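Local coordinates for periplasmic sugar-binding domain protein (Pseudomonas fluorescens Pf-5, PDB 3H75) that probably binds a carbohydrate in the periplasm, as a two-domain member of the bacterial solute-binding protein 2 family, at residues A[46-57]-A[74-85]. Sequence-based numbering, arbitrary orientation.
Sequences PQNTLQQARELF and VAPQILRLSQGS
L50 lodges as a knob among V74, Q77, I78 and L81. Its CB lies 3.8 Å from V74 CG1; with CG anti to the backbone N (chi1 177°), the isobutyl end is carried in among the residues of 74-82. CG comes within 4.1 Å of Q77 NE2, CD1 meets Q77 CB, I78 CG1 and L81 CD2, and CD2 lies 3.2 Å from Q77 NE2, the two side chains crossing at about a right angle. I78 returns the interlock, set among T49, L50, A53 and F57, its CD1 3.7 Å from A53 CB. The F57 ring lies against the end of helix 74-82: S82 CA makes a CH-pi contact over one face, 3.7 Å from the ring centroid, S82 CB is 3.4 Å from F57 CZ, and I78 CG2 meets the edge in plane. S85 CB nears F57 CD1 from the type II turn 82-85, where S82 O accepts hydrogen bonds from both S85 N and S85 OG. One water accepts from Q47 NE2 and donates to Q77 OE1. The axes run nearly parallel, 6° apart, as neighbouring helices of a Rossmann-like alpha/beta domain. Both pack on one side of its parallel sheet: A53 on strand 5-10, F57 and I78 on strand 65-69, S82 on strand 88-93.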
loop_
_atom_site.group_PDB
_atom_site.type_symbol
_atom_site.label_atom_id
_atom_site.label_comp_id
_atom_site.label_asym_id
_atom_site.label_seq_id
_atom_site.Cartn_x
_atom_site.Cartn_y
_atom_site.Cartn_z
ATOM N N PRO A 46 -15.869 2.519 5.932
ATOM C CA PRO A 46 -15.726 3.814 5.257
ATOM C C PRO A 46 -16.702 4.886 5.722
ATOM O O PRO A 46 -16.402 6.078 5.661
ATOM C CB PRO A 46 -15.912 3.455 3.789
ATOM C CG PRO A 46 -15.327 2.088 3.719
ATOM C CD PRO A 46 -15.918 1.426 4.947
ATOM N N GLN A 47 -17.877 4.470 6.179
ATOM C CA GLN A 47 -18.848 5.442 6.646
ATOM C C GLN A 47 -18.316 6.204 7.856
ATOM O O GLN A 47 -18.714 7.343 8.101
ATOM C CB GLN A 47 -20.173 4.755 6.975
ATOM C CG GLN A 47 -20.917 4.274 5.734
ATOM C CD GLN A 47 -21.190 5.400 4.748
ATOM O OE1 GLN A 47 -21.767 6.427 5.104
ATOM N NE2 GLN A 47 -20.777 5.208 3.500
ATOM N N ASN A 48 -17.408 5.590 8.613
ATOM C CA ASN A 48 -16.844 6.280 9.766
ATOM C C ASN A 48 -15.913 7.395 9.309
ATOM O O ASN A 48 -15.811 8.432 9.957
ATOM C CB ASN A 48 -16.087 5.311 10.673
ATOM C CG ASN A 48 -17.007 4.342 11.379
ATOM O OD1 ASN A 48 -18.188 4.631 11.593
ATOM N ND2 ASN A 48 -16.469 3.190 11.762
ATOM N N THR A 49 -15.224 7.174 8.195
ATOM C CA THR A 49 -14.319 8.182 7.654
ATOM C C THR A 49 -15.140 9.398 7.234
ATOM O O THR A 49 -14.770 10.539 7.504
ATOM C CB THR A 49 -13.555 7.634 6.431
ATOM O OG1 THR A 49 -12.736 6.528 6.840
ATOM C CG2 THR A 49 -12.669 8.716 5.813
ATOM N N LEU A 50 -16.269 9.142 6.583
ATOM C CA LEU A 50 -17.135 10.223 6.137
ATOM C C LEU A 50 -17.665 11.012 7.327
ATOM O O LEU A 50 -17.661 12.240 7.314
ATOM C CB LEU A 50 -18.305 9.662 5.328
ATOM C CG LEU A 50 -19.351 10.671 4.845
ATOM C CD1 LEU A 50 -18.716 11.680 3.896
ATOM C CD2 LEU A 50 -20.468 9.917 4.140
ATOM N N GLN A 51 -18.110 10.307 8.363
ATOM C CA GLN A 51 -18.646 10.973 9.541
ATOM C C GLN A 51 -17.570 11.769 10.269
ATOM O O GLN A 51 -17.842 12.850 10.784
ATOM C CB GLN A 51 -19.273 9.950 10.488
ATOM C CG GLN A 51 -20.325 10.534 11.421
ATOM C CD GLN A 51 -21.447 11.225 10.667
ATOM O OE1 GLN A 51 -21.944 10.708 9.667
ATOM N NE2 GLN A 51 -21.858 12.393 11.151
ATOM N N GLN A 52 -16.352 11.234 10.312
ATOM C CA GLN A 52 -15.244 11.921 10.966
ATOM C C GLN A 52 -14.947 13.231 10.247
ATOM O O GLN A 52 -14.702 14.248 10.886
ATOM C CB GLN A 52 -13.996 11.031 10.982
ATOM C CG GLN A 52 -14.127 9.857 11.949
ATOM C CD GLN A 52 -13.107 8.770 11.690
ATOM O OE1 GLN A 52 -12.452 8.755 10.649
ATOM N NE2 GLN A 52 -12.975 7.844 12.630
ATOM N N ALA A 53 -14.982 13.206 8.918
ATOM C CA ALA A 53 -14.734 14.412 8.134
ATOM C C ALA A 53 -15.905 15.386 8.293
ATOM O O ALA A 53 -15.706 16.574 8.532
ATOM C CB ALA A 53 -14.547 14.051 6.661
ATOM N N ARG A 54 -17.124 14.874 8.163
ATOM C CA ARG A 54 -18.314 15.709 8.288
ATOM C C ARG A 54 -18.294 16.502 9.589
ATOM O O ARG A 54 -18.521 17.713 9.593
ATOM C CB ARG A 54 -19.582 14.846 8.227
ATOM C CG ARG A 54 -20.876 15.651 8.258
ATOM C CD ARG A 54 -22.108 14.777 8.039
ATOM N NE ARG A 54 -22.018 14.000 6.805
ATOM C CZ ARG A 54 -23.038 13.354 6.247
ATOM N NH1 ARG A 54 -24.240 13.390 6.808
ATOM N NH2 ARG A 54 -22.854 12.666 5.125
ATOM N N GLU A 55 -18.007 15.822 10.695
ATOM C CA GLU A 55 -17.977 16.486 11.988
ATOM C C GLU A 55 -16.770 17.406 12.170
ATOM O O GLU A 55 -16.836 18.379 12.922
ATOM C CB GLU A 55 -18.071 15.442 13.105
ATOM C CG GLU A 55 -19.453 14.773 13.145
ATOM C CD GLU A 55 -19.589 13.702 14.213
ATOM O OE1 GLU A 55 -19.186 13.947 15.368
ATOM O OE2 GLU A 55 -20.116 12.614 13.896
ATOM N N LEU A 56 -15.675 17.118 11.469
ATOM C CA LEU A 56 -14.485 17.966 11.553
ATOM C C LEU A 56 -14.783 19.326 10.921
ATOM O O LEU A 56 -14.383 20.369 11.443
ATOM C CB LEU A 56 -13.302 17.327 10.814
ATOM C CG LEU A 56 -12.288 16.499 11.606
ATOM C CD1 LEU A 56 -11.255 15.919 10.646
ATOM C CD2 LEU A 56 -11.608 17.372 12.655
ATOM N N PHE A 57 -15.482 19.305 9.792
ATOM C CA PHE A 57 -15.826 20.538 9.091
ATOM C C PHE A 57 -16.812 21.397 9.878
ATOM O O PHE A 57 -16.797 22.623 9.768
ATOM C CB PHE A 57 -16.424 20.228 7.715
ATOM C CG PHE A 57 -15.500 19.478 6.800
ATOM C CD1 PHE A 57 -14.177 19.872 6.647
ATOM C CD2 PHE A 57 -15.966 18.395 6.061
ATOM C CE1 PHE A 57 -13.329 19.195 5.772
ATOM C CE2 PHE A 57 -15.128 17.713 5.184
ATOM C CZ PHE A 57 -13.808 18.114 5.039
ATOM N N VAL A 74 -16.713 7.627 -0.799
ATOM C CA VAL A 74 -16.584 8.539 0.332
ATOM C C VAL A 74 -15.760 9.790 0.037
ATOM O O VAL A 74 -16.123 10.889 0.453
ATOM C CB VAL A 74 -15.980 7.815 1.552
ATOM C CG1 VAL A 74 -15.754 8.803 2.687
ATOM C CG2 VAL A 74 -16.915 6.704 2.000
ATOM N N ALA A 75 -14.655 9.630 -0.683
ATOM C CA ALA A 75 -13.798 10.764 -1.010
ATOM C C ALA A 75 -14.553 11.908 -1.693
ATOM O O ALA A 75 -14.379 13.069 -1.329
ATOM C CB ALA A 75 -12.630 10.305 -1.885
ATOM N N PRO A 76 -15.391 11.597 -2.698
ATOM C CA PRO A 76 -16.134 12.670 -3.372
ATOM C C PRO A 76 -17.024 13.455 -2.410
ATOM O O PRO A 76 -17.109 14.680 -2.493
ATOM C CB PRO A 76 -16.947 11.917 -4.421
ATOM C CG PRO A 76 -16.056 10.763 -4.764
ATOM C CD PRO A 76 -15.585 10.314 -3.396
ATOM N N GLN A 77 -17.683 12.747 -1.496
ATOM C CA GLN A 77 -18.563 13.401 -0.534
ATOM C C GLN A 77 -17.766 14.306 0.398
ATOM O O GLN A 77 -18.212 15.398 0.744
ATOM C CB GLN A 77 -19.341 12.360 0.277
ATOM C CG GLN A 77 -20.127 11.373 -0.574
ATOM C CD GLN A 77 -21.145 10.582 0.227
ATOM O OE1 GLN A 77 -21.620 9.532 -0.211
ATOM N NE2 GLN A 77 -21.497 11.091 1.401
ATOM N N ILE A 78 -16.582 13.859 0.802
ATOM C CA ILE A 78 -15.747 14.666 1.682
ATOM C C ILE A 78 -15.256 15.915 0.951
ATOM O O ILE A 78 -15.134 16.984 1.547
ATOM C CB ILE A 78 -14.544 13.847 2.206
ATOM C CG1 ILE A 78 -15.055 12.754 3.150
ATOM C CG2 ILE A 78 -13.548 14.761 2.917
ATOM C CD1 ILE A 78 -13.967 11.865 3.738
ATOM N N LEU A 79 -14.982 15.781 -0.342
ATOM C CA LEU A 79 -14.527 16.918 -1.136
ATOM C C LEU A 79 -15.615 17.989 -1.182
ATOM O O LEU A 79 -15.335 19.177 -1.024
ATOM C CB LEU A 79 -14.179 16.469 -2.555
ATOM C CG LEU A 79 -12.899 15.640 -2.690
ATOM C CD1 LEU A 79 -12.794 15.068 -4.097
ATOM C CD2 LEU A 79 -11.697 16.517 -2.369
ATOM N N ARG A 80 -16.856 17.564 -1.393
ATOM C CA ARG A 80 -17.973 18.498 -1.453
ATOM C C ARG A 80 -18.262 19.130 -0.094
ATOM O O ARG A 80 -18.634 20.300 -0.014
ATOM C CB ARG A 80 -19.234 17.798 -1.972
ATOM C CG ARG A 80 -19.163 17.392 -3.439
ATOM C CD ARG A 80 -20.540 17.013 -3.983
ATOM N NE ARG A 80 -21.049 15.763 -3.423
ATOM C CZ ARG A 80 -20.566 14.559 -3.718
ATOM N NH1 ARG A 80 -19.556 14.435 -4.569
ATOM N NH2 ARG A 80 -21.097 13.478 -3.165
ATOM N N LEU A 81 -18.090 18.356 0.973
ATOM C CA LEU A 81 -18.339 18.856 2.320
ATOM C C LEU A 81 -17.264 19.829 2.793
ATOM O O LEU A 81 -17.533 20.704 3.616
ATOM C CB LEU A 81 -18.447 17.689 3.307
ATOM C CG LEU A 81 -19.808 16.994 3.440
ATOM C CD1 LEU A 81 -20.364 16.641 2.071
ATOM C CD2 LEU A 81 -19.659 15.748 4.298
ATOM N N SER A 82 -16.054 19.682 2.260
ATOM C CA SER A 82 -14.931 20.534 2.639
ATOM C C SER A 82 -15.037 21.955 2.092
ATOM O O SER A 82 -14.386 22.869 2.593
ATOM C CB SER A 82 -13.619 19.921 2.148
ATOM O OG SER A 82 -13.551 19.963 0.732
ATOM N N GLN A 83 -15.855 22.132 1.061
ATOM C CA GLN A 83 -16.024 23.437 0.434
ATOM C C GLN A 83 -16.343 24.543 1.436
ATOM O O GLN A 83 -17.350 24.488 2.142
ATOM C CB GLN A 83 -17.115 23.356 -0.638
ATOM C CG GLN A 83 -16.801 22.330 -1.724
ATOM C CD GLN A 83 -17.877 22.233 -2.789
ATOM O OE1 GLN A 83 -19.044 21.969 -2.491
ATOM N NE2 GLN A 83 -17.487 22.439 -4.042
ATOM N N GLY A 84 -15.462 25.540 1.496
ATOM C CA GLY A 84 -15.656 26.661 2.398
ATOM C C GLY A 84 -15.233 26.414 3.834
ATOM O O GLY A 84 -15.491 27.241 4.710
ATOM N N SER A 85 -14.572 25.288 4.083
ATOM C CA SER A 85 -14.129 24.944 5.430
ATOM C C SER A 85 -12.810 25.613 5.798
ATOM O O SER A 85 -12.478 25.734 6.974
ATOM C CB SER A 85 -13.969 23.430 5.562
ATOM O OG SER A 85 -12.866 22.977 4.795
HETATM O O HOH W 1 -22.285 7.268 1.845
#